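Local coordinates for protein Cow rumen GH26 endo-mannanase (Metagenome, PDB 6UEH) that hydrolyses internal beta-1,4-mannosidic linkages of mannans such as galactomannan, as a GH26 endo-mannanase of the cow rumen that pairs a catalytic barrel with an accessory domain, at residues V224-W227 and V228-G232; I275-T279 and K280-Y284; N317-T320 and D321-A325; F411-L414 and L415-E419. All coordinates share one frame; numbering follows the deposited sequence.

Interaction 1 of 4, residues V224-W227 and V228-G232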
loop_
_atom_site.group_PDB
_atom_site.type_symbol
_atom_site.label_atom_id
_atom_site.label_comp_id
_atom_site.label_asym_id
_atom_site.label_seq_id
_atom_site.Cartn_x
_atom_site.Cartn_y
_atom_site.Cartn_z
ATOM N N VAL A 224 -4.915 20.822 -12.738
ATOM C CA VAL A 224 -3.613 20.228 -12.443
ATOM C C VAL A 224 -2.513 21.271 -12.622
ATOM O O VAL A 224 -1.630 21.415 -11.774
ATOM C CB VAL A 224 -3.317 19.010 -13.339
ATOM C CG1 VAL A 224 -1.884 18.537 -13.136
ATOM C CG2 VAL A 224 -4.298 17.884 -13.052
ATOM N N ILE A 225 -2.579 21.998 -13.734
ATOM C CA ILE A 225 -1.632 23.068 -14.016
ATOM C C ILE A 225 -1.694 24.144 -12.934
ATOM O O ILE A 225 -0.662 24.606 -12.444
ATOM C CB ILE A 225 -1.900 23.701 -15.393
ATOM C CG1 ILE A 225 -1.629 22.679 -16.501
ATOM C CG2 ILE A 225 -1.051 24.949 -15.589
ATOM C CD1 ILE A 225 -1.958 23.176 -17.890
ATOM N N GLU A 226 -2.912 24.524 -12.558
ATOM C CA GLU A 226 -3.121 25.524 -11.520
ATOM C C GLU A 226 -2.486 25.082 -10.203
ATOM O O GLU A 226 -1.779 25.854 -9.556
ATOM C CB GLU A 226 -4.619 25.786 -11.328
ATOM C CG GLU A 226 -4.955 27.085 -10.606
ATOM C CD GLU A 226 -4.861 26.970 -9.096
ATOM O OE1 GLU A 226 -4.940 25.836 -8.575
ATOM O OE2 GLU A 226 -4.707 28.017 -8.431
ATOM N N TRP A 227 -2.733 23.834 -9.821
ATOM C CA TRP A 227 -2.231 23.303 -8.557
ATOM C C TRP A 227 -0.707 23.316 -8.510
ATOM O O TRP A 227 -0.110 23.756 -7.528
ATOM C CB TRP A 227 -2.748 21.880 -8.329
ATOM C CG TRP A 227 -2.389 21.323 -6.983
ATOM C CD1 TRP A 227 -1.430 20.389 -6.706
ATOM C CD2 TRP A 227 -2.977 21.678 -5.727
ATOM N NE1 TRP A 227 -1.389 20.138 -5.356
ATOM C CE2 TRP A 227 -2.328 20.920 -4.731
ATOM C CE3 TRP A 227 -3.989 22.564 -5.345
ATOM C CZ2 TRP A 227 -2.663 21.013 -3.384
ATOM C CZ3 TRP A 227 -4.319 22.658 -4.006
ATOM C CH2 TRP A 227 -3.657 21.888 -3.042
ATOM N N VAL A 228 -0.082 22.842 -9.581
ATOM C CA VAL A 228 1.369 22.711 -9.620
ATOM C C VAL A 228 2.066 24.039 -9.903
ATOM O O VAL A 228 2.924 24.470 -9.134
ATOM C CB VAL A 228 1.807 21.682 -10.682
ATOM C CG1 VAL A 228 3.323 21.668 -10.819
ATOM C CG2 VAL A 228 1.283 20.296 -10.329
ATOM N N LYS A 229 1.689 24.685 -11.001
ATOM C CA LYS A 229 2.415 25.855 -11.486
ATOM C C LYS A 229 2.079 27.141 -10.731
ATOM O O LYS A 229 2.906 28.049 -10.654
ATOM C CB LYS A 229 2.149 26.050 -12.982
ATOM C CG LYS A 229 2.547 24.855 -13.839
ATOM C CD LYS A 229 4.053 24.790 -14.064
ATOM C CE LYS A 229 4.489 25.764 -15.152
ATOM N NZ LYS A 229 5.958 25.729 -15.394
ATOM N N GLU A 230 0.876 27.224 -10.173
ATOM C CA GLU A 230 0.457 28.454 -9.509
ATOM C C GLU A 230 0.422 28.339 -7.986
ATOM O O GLU A 230 0.675 29.318 -7.286
ATOM C CB GLU A 230 -0.911 28.899 -10.031
ATOM C CG GLU A 230 -0.885 29.337 -11.491
ATOM C CD GLU A 230 -2.192 29.954 -11.947
ATOM O OE1 GLU A 230 -3.223 29.742 -11.273
ATOM O OE2 GLU A 230 -2.188 30.653 -12.983
ATOM N N ARG A 231 0.123 27.152 -7.468
ATOM C CA ARG A 231 0.066 26.971 -6.019
ATOM C C ARG A 231 1.277 26.226 -5.468
ATOM O O ARG A 231 1.452 26.133 -4.253
ATOM C CB ARG A 231 -1.218 26.244 -5.624
ATOM C CG ARG A 231 -2.467 27.071 -5.854
ATOM C CD ARG A 231 -3.569 26.683 -4.891
ATOM N NE ARG A 231 -4.706 26.084 -5.581
ATOM C CZ ARG A 231 -5.842 25.744 -4.982
ATOM N NH1 ARG A 231 -6.828 25.205 -5.686
ATOM N NH2 ARG A 231 -5.990 25.944 -3.678
ATOM N N GLY A 232 2.110 25.703 -6.361
ATOM C CA GLY A 232 3.338 25.035 -5.965
ATOM C C GLY A 232 3.114 23.668 -5.346
ATOM O O GLY A 232 3.937 23.187 -4.566
#
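Glu226, Trp227 and Arg231 meet at the C-terminal end of helix 220-230, one of the outer helices of the TIM barrel and the connection between parallel strands 202-206 and 234-238. Arg231 NE donates to Glu226 OE1 at 3.0 Å in a salt bridge that is nearly straight, 165° at the hydrogen. The oxygen presents its syn lone pair and lies close to the guanidinium plane, although the two planes are turned 64° apart. The bend at chi2 of Glu226 (-82°) swings its carboxylate round to that N-H. Arg231 has a further acidic partner, Glu186, at NH1, and Glu230 crowds Glu226 with its own charge, OE1 lying 3.6 Å from Glu226 OE2, so the arginine probably offsets the repulsion between the two carboxylates. A methionine in place of Arg231 would probably leave Glu226 without its salt-bridge partner, Glu186 without this one and the edge of Trp227 less covered.

The flat groups form the second kind of contact. Trp227 brings the edge of its six-membered ring over one guanidinium face, CZ3 standing 3.6 Å from Arg231 CZ. Broad and largely apolar, tryptophan suits this buried place against strand 202-206, and its NE1 bonds to Ala201 O.

Backbone bonds make up the rest. Val228 N to Val224 O (3.0 Å) and Lys229 N to Ile225 O (2.8 Å) are regular alpha-helical bonds. The helix then widens into a pi-type turn, and Gly232 leaves it with positive phi, which favours glycine. At the widened turn Glu226 O accepts from Glu230 N at 3.1 Å and, weakly, from Arg231 N.

Interaction 2 of 4, residues I275-T279 and K280-Y284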
loop_
_atom_site.group_PDB
_atom_site.type_symbol
_atom_site.label_atom_id
_atom_site.label_comp_id
_atom_site.label_asym_id
_atom_site.label_seq_id
_atom_site.Cartn_x
_atom_site.Cartn_y
_atom_site.Cartn_z
ATOM N N ILE A 275 -5.099 -5.789 -25.528
ATOM C CA ILE A 275 -3.710 -5.679 -25.959
ATOM C C ILE A 275 -3.418 -6.600 -27.142
ATOM O O ILE A 275 -2.260 -6.886 -27.449
ATOM C CB ILE A 275 -2.737 -6.004 -24.811
ATOM C CG1 ILE A 275 -3.007 -7.405 -24.262
ATOM C CG2 ILE A 275 -2.858 -4.960 -23.709
ATOM C CD1 ILE A 275 -2.055 -7.827 -23.162
ATOM N N LYS A 276 -4.475 -7.060 -27.804
ATOM C CA LYS A 276 -4.318 -7.930 -28.961
ATOM C C LYS A 276 -4.703 -7.218 -30.253
ATOM O O LYS A 276 -5.848 -6.798 -30.431
ATOM C CB LYS A 276 -5.145 -9.206 -28.792
ATOM C CG LYS A 276 -4.581 -10.159 -27.751
ATOM C CD LYS A 276 -5.338 -11.476 -27.730
ATOM C CE LYS A 276 -4.730 -12.442 -26.726
ATOM N NZ LYS A 276 -3.328 -12.808 -27.080
ATOM N N LYS A 277 -3.722 -7.095 -31.143
ATOM C CA LYS A 277 -3.888 -6.461 -32.450
ATOM C C LYS A 277 -5.068 -7.022 -33.242
ATOM O O LYS A 277 -5.230 -8.236 -33.354
ATOM C CB LYS A 277 -2.613 -6.630 -33.278
ATOM C CG LYS A 277 -2.657 -5.917 -34.614
ATOM C CD LYS A 277 -2.776 -4.421 -34.416
ATOM C CE LYS A 277 -2.695 -3.679 -35.745
ATOM N NZ LYS A 277 -2.926 -2.233 -35.526
ATOM N N GLY A 278 -5.886 -6.136 -33.801
ATOM C CA GLY A 278 -6.943 -6.555 -34.705
ATOM C C GLY A 278 -8.293 -6.767 -34.048
ATOM O O GLY A 278 -9.252 -7.178 -34.700
ATOM N N THR A 279 -8.371 -6.486 -32.752
ATOM C CA THR A 279 -9.618 -6.643 -32.013
ATOM C C THR A 279 -10.255 -5.292 -31.716
ATOM O O THR A 279 -9.562 -4.278 -31.624
ATOM C CB THR A 279 -9.401 -7.388 -30.681
ATOM O OG1 THR A 279 -8.678 -6.548 -29.769
ATOM C CG2 THR A 279 -8.628 -8.676 -30.908
ATOM N N LYS A 280 -11.574 -5.284 -31.556
ATOM C CA LYS A 280 -12.294 -4.063 -31.209
ATOM C C LYS A 280 -11.903 -3.589 -29.812
ATOM O O LYS A 280 -11.883 -2.387 -29.541
ATOM C CB LYS A 280 -13.807 -4.285 -31.298
ATOM C CG LYS A 280 -14.634 -3.019 -31.108
ATOM C CD LYS A 280 -16.091 -3.252 -31.469
ATOM C CE LYS A 280 -16.714 -4.335 -30.604
ATOM N NZ LYS A 280 -18.101 -4.654 -31.043
ATOM N N GLU A 281 -11.592 -4.538 -28.931
ATOM C CA GLU A 281 -11.095 -4.214 -27.599
ATOM C C GLU A 281 -9.827 -3.375 -27.695
ATOM O O GLU A 281 -9.680 -2.366 -27.004
ATOM C CB GLU A 281 -10.819 -5.485 -26.790
ATOM C CG GLU A 281 -12.047 -6.116 -26.142
ATOM C CD GLU A 281 -12.803 -7.043 -27.072
ATOM O OE1 GLU A 281 -12.471 -7.092 -28.276
ATOM O OE2 GLU A 281 -13.732 -7.729 -26.593
ATOM N N ASN A 282 -8.916 -3.798 -28.566
ATOM C CA ASN A 282 -7.653 -3.098 -28.753
ATOM C C ASN A 282 -7.850 -1.726 -29.388
ATOM O O ASN A 282 -7.186 -0.759 -29.013
ATOM C CB ASN A 282 -6.704 -3.939 -29.607
ATOM C CG ASN A 282 -5.365 -3.267 -29.824
ATOM O OD1 ASN A 282 -5.032 -2.868 -30.940
ATOM N ND2 ASN A 282 -4.587 -3.135 -28.755
ATOM N N ASP A 283 -8.765 -1.648 -30.352
ATOM C CA ASP A 283 -9.063 -0.386 -31.017
ATOM C C ASP A 283 -9.652 0.628 -30.039
ATOM O O ASP A 283 -9.282 1.804 -30.062
ATOM C CB ASP A 283 -10.023 -0.603 -32.190
ATOM C CG ASP A 283 -9.345 -1.231 -33.396
ATOM O OD1 ASP A 283 -8.098 -1.195 -33.475
ATOM O OD2 ASP A 283 -10.066 -1.750 -34.272
ATOM N N TYR A 284 -10.567 0.177 -29.181
ATOM C CA TYR A 284 -11.139 1.070 -28.176
ATOM C C TYR A 284 -10.082 1.510 -27.174
ATOM O O TYR A 284 -9.963 2.697 -26.867
ATOM C CB TYR A 284 -12.302 0.420 -27.421
ATOM C CG TYR A 284 -12.773 1.307 -26.290
ATOM C CD1 TYR A 284 -13.528 2.444 -26.550
ATOM C CD2 TYR A 284 -12.425 1.037 -24.972
ATOM C CE1 TYR A 284 -13.943 3.275 -25.531
ATOM C CE2 TYR A 284 -12.836 1.866 -23.941
ATOM C CZ TYR A 284 -13.594 2.982 -24.227
ATOM O OH TYR A 284 -14.005 3.814 -23.209
HETATM O O HOH W 1 -6.048 -3.300 -33.403
#
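Thr279 O accepts the backbone N-H of Asp283 at 3.0 Å, closing the first turn of a helix just after a type II beta turn, Lys276 to Thr279, has reversed the chain. Gly278 fits that turn because at its backbone angles a side chain would press on the preceding carbonyl oxygen. Thr279 turns its hydroxyl back to the helix: with chi1 at 70°, OG1 sits between the backbone N and the carbonyl carbon, where it accepts from Asn282 N at 3.0 Å. This is an N-cap, the threonine oxygen taking up an N-H in the first turn of helix 280-301, which lacks the usual acceptor a turn earlier. The same hydroxyl is hydrogen-bonded to Asp273 O, with Lys276 O close by at 2.9 Å from OG1.

Asn282 crosses the threonine side chain at about a right angle and lays CB 3.1 Å from Lys276 O. Its ND2 reaches Cys274 O and, on helix 334-351, Tyr343 OH, while OD1 receives a bond from a water at 2.7 Å; an amide suits both roles. The water accepts from Gly278 N and donates again to Asp283 OD1 at 2.9 Å, tying the beta turn to the aspartate, whose negative charge probably favours the helix N-terminus.

Interaction 3 of 4, residues N317-T320 and D321-A325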
loop_
_atom_site.group_PDB
_atom_site.type_symbol
_atom_site.label_atom_id
_atom_site.label_comp_id
_atom_site.label_asym_id
_atom_site.label_seq_id
_atom_site.Cartn_x
_atom_site.Cartn_y
_atom_site.Cartn_z
ATOM N N ASN A 317 -9.948 -8.007 -4.384
ATOM C CA ASN A 317 -9.889 -9.015 -3.333
ATOM C C ASN A 317 -8.976 -10.165 -3.751
ATOM O O ASN A 317 -8.778 -10.397 -4.944
ATOM C CB ASN A 317 -11.290 -9.519 -2.995
ATOM C CG ASN A 317 -12.105 -8.492 -2.234
ATOM O OD1 ASN A 317 -11.635 -7.913 -1.255
ATOM N ND2 ASN A 317 -13.327 -8.249 -2.689
ATOM N N VAL A 318 -8.430 -10.872 -2.764
ATOM C CA VAL A 318 -7.354 -11.841 -2.984
ATOM C C VAL A 318 -7.616 -12.825 -4.130
ATOM O O VAL A 318 -8.595 -13.574 -4.119
ATOM C CB VAL A 318 -7.058 -12.642 -1.692
ATOM C CG1 VAL A 318 -8.343 -13.200 -1.079
ATOM C CG2 VAL A 318 -6.047 -13.748 -1.965
ATOM N N ASN A 319 -6.726 -12.794 -5.120
ATOM C CA ASN A 319 -6.792 -13.669 -6.288
ATOM C C ASN A 319 -5.595 -13.456 -7.204
ATOM O O ASN A 319 -4.837 -12.501 -7.038
ATOM C CB ASN A 319 -8.074 -13.426 -7.087
ATOM C CG ASN A 319 -7.956 -12.239 -8.023
ATOM O OD1 ASN A 319 -7.667 -12.398 -9.207
ATOM N ND2 ASN A 319 -8.162 -11.040 -7.492
ATOM N N THR A 320 -5.435 -14.346 -8.179
ATOM C CA THR A 320 -4.481 -14.134 -9.264
ATOM C C THR A 320 -5.126 -14.468 -10.605
ATOM O O THR A 320 -4.570 -14.171 -11.660
ATOM C CB THR A 320 -3.203 -14.983 -9.097
ATOM O OG1 THR A 320 -3.561 -16.344 -8.827
ATOM C CG2 THR A 320 -2.339 -14.446 -7.962
ATOM N N ASP A 321 -6.305 -15.084 -10.557
ATOM C CA ASP A 321 -6.974 -15.535 -11.774
ATOM C C ASP A 321 -8.008 -14.528 -12.286
ATOM O O ASP A 321 -8.614 -14.736 -13.337
ATOM C CB ASP A 321 -7.633 -16.897 -11.540
ATOM C CG ASP A 321 -8.766 -16.839 -10.532
ATOM O OD1 ASP A 321 -8.837 -15.863 -9.755
ATOM O OD2 ASP A 321 -9.584 -17.783 -10.509
ATOM N N GLY A 322 -8.209 -13.444 -11.541
ATOM C CA GLY A 322 -9.109 -12.384 -11.962
ATOM C C GLY A 322 -10.446 -12.384 -11.243
ATOM O O GLY A 322 -11.205 -11.418 -11.328
ATOM N N SER A 323 -10.724 -13.464 -10.519
ATOM C CA SER A 323 -12.025 -13.661 -9.883
ATOM C C SER A 323 -12.324 -12.671 -8.754
ATOM O O SER A 323 -13.479 -12.507 -8.359
ATOM C CB SER A 323 -12.131 -15.092 -9.348
ATOM O OG SER A 323 -11.062 -15.390 -8.466
ATOM N N GLY A 324 -11.291 -12.015 -8.233
ATOM C CA GLY A 324 -11.469 -11.098 -7.121
ATOM C C GLY A 324 -11.402 -9.631 -7.508
ATOM O O GLY A 324 -11.641 -8.751 -6.680
ATOM N N ALA A 325 -11.078 -9.364 -8.768
ATOM C CA ALA A 325 -10.921 -7.994 -9.241
ATOM C C ALA A 325 -12.267 -7.286 -9.352
ATOM O O ALA A 325 -13.286 -7.918 -9.632
ATOM C CB ALA A 325 -10.206 -7.982 -10.576
HETATM O O HOH W 2 -13.973 -8.768 -5.250
#
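The carboxamide of Asn319 lies inside a tight loop, bonded at one end to its own arm and at the other to the opposite arm. ND2 donates to Asn317 O at 2.7 Å, with the acceptor in the amide plane and the N-H nearly along the C=O axis. OD1 accepts from Gly322 N at 2.6 Å, the donor tilted 26° from its carbonyl plane. A chi1 of 82° folds the group inward. With an alanine here, Asn317 O and Gly322 N would probably lose these partners and Gly322 would be less firmly placed.

Asp321 faces Ser323 differently: a single oxygen, OD1, takes the serine OG on its syn side at 2.6 Å and the serine N from above the carboxylate plane at 3.1 Å. At the mouth of the loop Asn317 N donates to Gly324 O at 2.9 Å, and a water joins the same oxygen to Asn317 ND2. Gly324 has to be glycine, since a CB would run into Asn317 O and Asn319 ND2.

Asp321 OD1 with Ser323 N makes an Asx turn, overlapping a type I beta turn from Gly322 to Ala325, in the loop leaving barrel strand 306-309; such strand-to-helix loops border the active-site face of TIM-barrel glycosidases.

Interaction 4 of 4, residues F411-L414 and L415-E419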
loop_
_atom_site.group_PDB
_atom_site.type_symbol
_atom_site.label_atom_id
_atom_site.label_comp_id
_atom_site.label_asym_id
_atom_site.label_seq_id
_atom_site.Cartn_x
_atom_site.Cartn_y
_atom_site.Cartn_z
ATOM N N PHE A 411 2.563 -2.126 5.359
ATOM C CA PHE A 411 3.653 -1.321 4.825
ATOM C C PHE A 411 4.901 -2.168 4.584
ATOM O O PHE A 411 5.492 -2.122 3.507
ATOM C CB PHE A 411 3.984 -0.157 5.760
ATOM C CG PHE A 411 5.166 0.652 5.312
ATOM C CD1 PHE A 411 5.030 1.603 4.312
ATOM C CD2 PHE A 411 6.416 0.454 5.878
ATOM C CE1 PHE A 411 6.120 2.343 3.889
ATOM C CE2 PHE A 411 7.509 1.191 5.461
ATOM C CZ PHE A 411 7.360 2.137 4.466
ATOM N N TYR A 412 5.295 -2.954 5.578
ATOM C CA TYR A 412 6.539 -3.708 5.465
ATOM C C TYR A 412 6.396 -4.955 4.593
ATOM O O TYR A 412 7.382 -5.439 4.037
ATOM C CB TYR A 412 7.067 -4.063 6.855
ATOM C CG TYR A 412 7.724 -2.870 7.505
ATOM C CD1 TYR A 412 8.986 -2.454 7.106
ATOM C CD2 TYR A 412 7.069 -2.131 8.481
ATOM C CE1 TYR A 412 9.590 -1.351 7.674
ATOM C CE2 TYR A 412 7.667 -1.025 9.058
ATOM C CZ TYR A 412 8.930 -0.641 8.649
ATOM O OH TYR A 412 9.535 0.458 9.213
ATOM N N THR A 413 5.175 -5.460 4.455
ATOM C CA THR A 413 4.917 -6.536 3.503
ATOM C C THR A 413 5.147 -6.026 2.079
ATOM O O THR A 413 5.827 -6.671 1.275
ATOM C CB THR A 413 3.483 -7.087 3.635
ATOM O OG1 THR A 413 3.326 -7.704 4.917
ATOM C CG2 THR A 413 3.194 -8.116 2.547
ATOM N N LEU A 414 4.587 -4.857 1.783
ATOM C CA LEU A 414 4.776 -4.219 0.486
ATOM C C LEU A 414 6.237 -3.836 0.265
ATOM O O LEU A 414 6.748 -3.941 -0.847
ATOM C CB LEU A 414 3.880 -2.983 0.361
ATOM C CG LEU A 414 2.375 -3.253 0.315
ATOM C CD1 LEU A 414 1.583 -1.956 0.297
ATOM C CD2 LEU A 414 2.033 -4.103 -0.895
ATOM N N LEU A 415 6.908 -3.395 1.326
ATOM C CA LEU A 415 8.310 -2.996 1.230
ATOM C C LEU A 415 9.182 -4.173 0.827
ATOM O O LEU A 415 10.038 -4.059 -0.049
ATOM C CB LEU A 415 8.794 -2.399 2.556
ATOM C CG LEU A 415 10.232 -1.869 2.613
ATOM C CD1 LEU A 415 10.301 -0.628 3.483
ATOM C CD2 LEU A 415 11.190 -2.934 3.139
ATOM N N ASN A 416 8.960 -5.307 1.473
ATOM C CA ASN A 416 9.735 -6.493 1.164
ATOM C C ASN A 416 9.373 -7.074 -0.200
ATOM O O ASN A 416 10.209 -7.710 -0.839
ATOM C CB ASN A 416 9.564 -7.533 2.269
ATOM C CG ASN A 416 10.297 -7.145 3.539
ATOM O OD1 ASN A 416 11.520 -7.256 3.616
ATOM N ND2 ASN A 416 9.556 -6.677 4.536
ATOM N N PHE A 417 8.140 -6.839 -0.647
ATOM C CA PHE A 417 7.730 -7.225 -1.997
ATOM C C PHE A 417 8.677 -6.633 -3.038
ATOM O O PHE A 417 9.158 -7.334 -3.926
ATOM C CB PHE A 417 6.298 -6.769 -2.295
ATOM C CG PHE A 417 5.237 -7.763 -1.904
ATOM C CD1 PHE A 417 5.573 -9.045 -1.505
ATOM C CD2 PHE A 417 3.897 -7.411 -1.954
ATOM C CE1 PHE A 417 4.591 -9.955 -1.151
ATOM C CE2 PHE A 417 2.912 -8.315 -1.604
ATOM C CZ PHE A 417 3.259 -9.589 -1.202
ATOM N N VAL A 418 8.943 -5.337 -2.918
ATOM C CA VAL A 418 9.810 -4.648 -3.866
ATOM C C VAL A 418 11.242 -4.532 -3.353
ATOM O O VAL A 418 12.064 -3.847 -3.960
ATOM C CB VAL A 418 9.279 -3.240 -4.187
ATOM C CG1 VAL A 418 7.918 -3.331 -4.866
ATOM C CG2 VAL A 418 9.198 -2.398 -2.922
ATOM N N GLU A 419 11.531 -5.205 -2.241
ATOM C CA GLU A 419 12.866 -5.200 -1.638
ATOM C C GLU A 419 13.364 -3.781 -1.369
ATOM O O GLU A 419 14.536 -3.472 -1.601
ATOM C CB GLU A 419 13.868 -5.944 -2.530
ATOM C CG GLU A 419 13.491 -7.390 -2.830
ATOM C CD GLU A 419 14.483 -8.079 -3.752
ATOM O OE1 GLU A 419 15.580 -7.523 -3.980
ATOM O OE2 GLU A 419 14.166 -9.177 -4.254
#
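Thr413 and Phe417 lie side by side, one turn apart on helix 408-417, and the threonine methyl rests over the aromatic face: CG2 is 4.3 Å from the ring centroid, 20° off its normal, a CH-pi contact. Thr413 O also lies over a face of the Phe417 ring, 3.4 Å above its plane and offset toward the rim. The threonine chi1 of -65° puts CG2 anti to the backbone N and lets OG1 bond back to Pro409 O. Leu414 meets the same ring obliquely, its CD2 3.9 Å from Phe417 CD2. On another side of the helix Leu415 extends CD1 to Phe411 CE2, also at 3.9 Å, and more loosely to the ring of Tyr412. These two rings pack as well, Phe411 CD2 standing over the centre of the tyrosine face.

The polar contacts centre on backbone carbonyls. Tyr412 O is gripped by two donors of one residue, Asn416 N at 3.0 Å and Asn416 ND2 at 2.6 Å, which reach it from opposite faces of the carbonyl plane. Further on, a Schellman motif ends the helix, with Glu419 at positive phi as its C-prime residue.

Farther out, Phe411, Leu414 and Leu415 all rest on Ile424 of barrel strand 423-429, and Trp445 meets Phe411 edge to face. The chemistry is thus divided: Phe411, Leu414 and Leu415 seal the helix to the barrel, whereas the exposed Asn416 uses its amide to give a late helical carbonyl a second bond.

All four contacts lie in the GH26 barrel, away from the calcium site of the accessory domain. Helix 280-301 connects two of them: interaction 2 caps its start, while Leu299 near its far end packs on Val224 and Ile225 of interaction 1; the centres of interactions 1 and 2 are about 36 Å apart. Helix 334-351 relates interactions 2 and 3, through Tyr343 to Asn282 and Ala334 to Thr320. Interactions 3 and 4 come closest, about 10 Å between nearest atoms, and an acetate ion, probably from the crystallisation liquor, lies about 5 Å from the Thr413 side chain. Interaction 3 probably borders the active-site face, as strand-to-helix loops do in TIM barrels, whereas interactions 1 and 4 lie on outer helices.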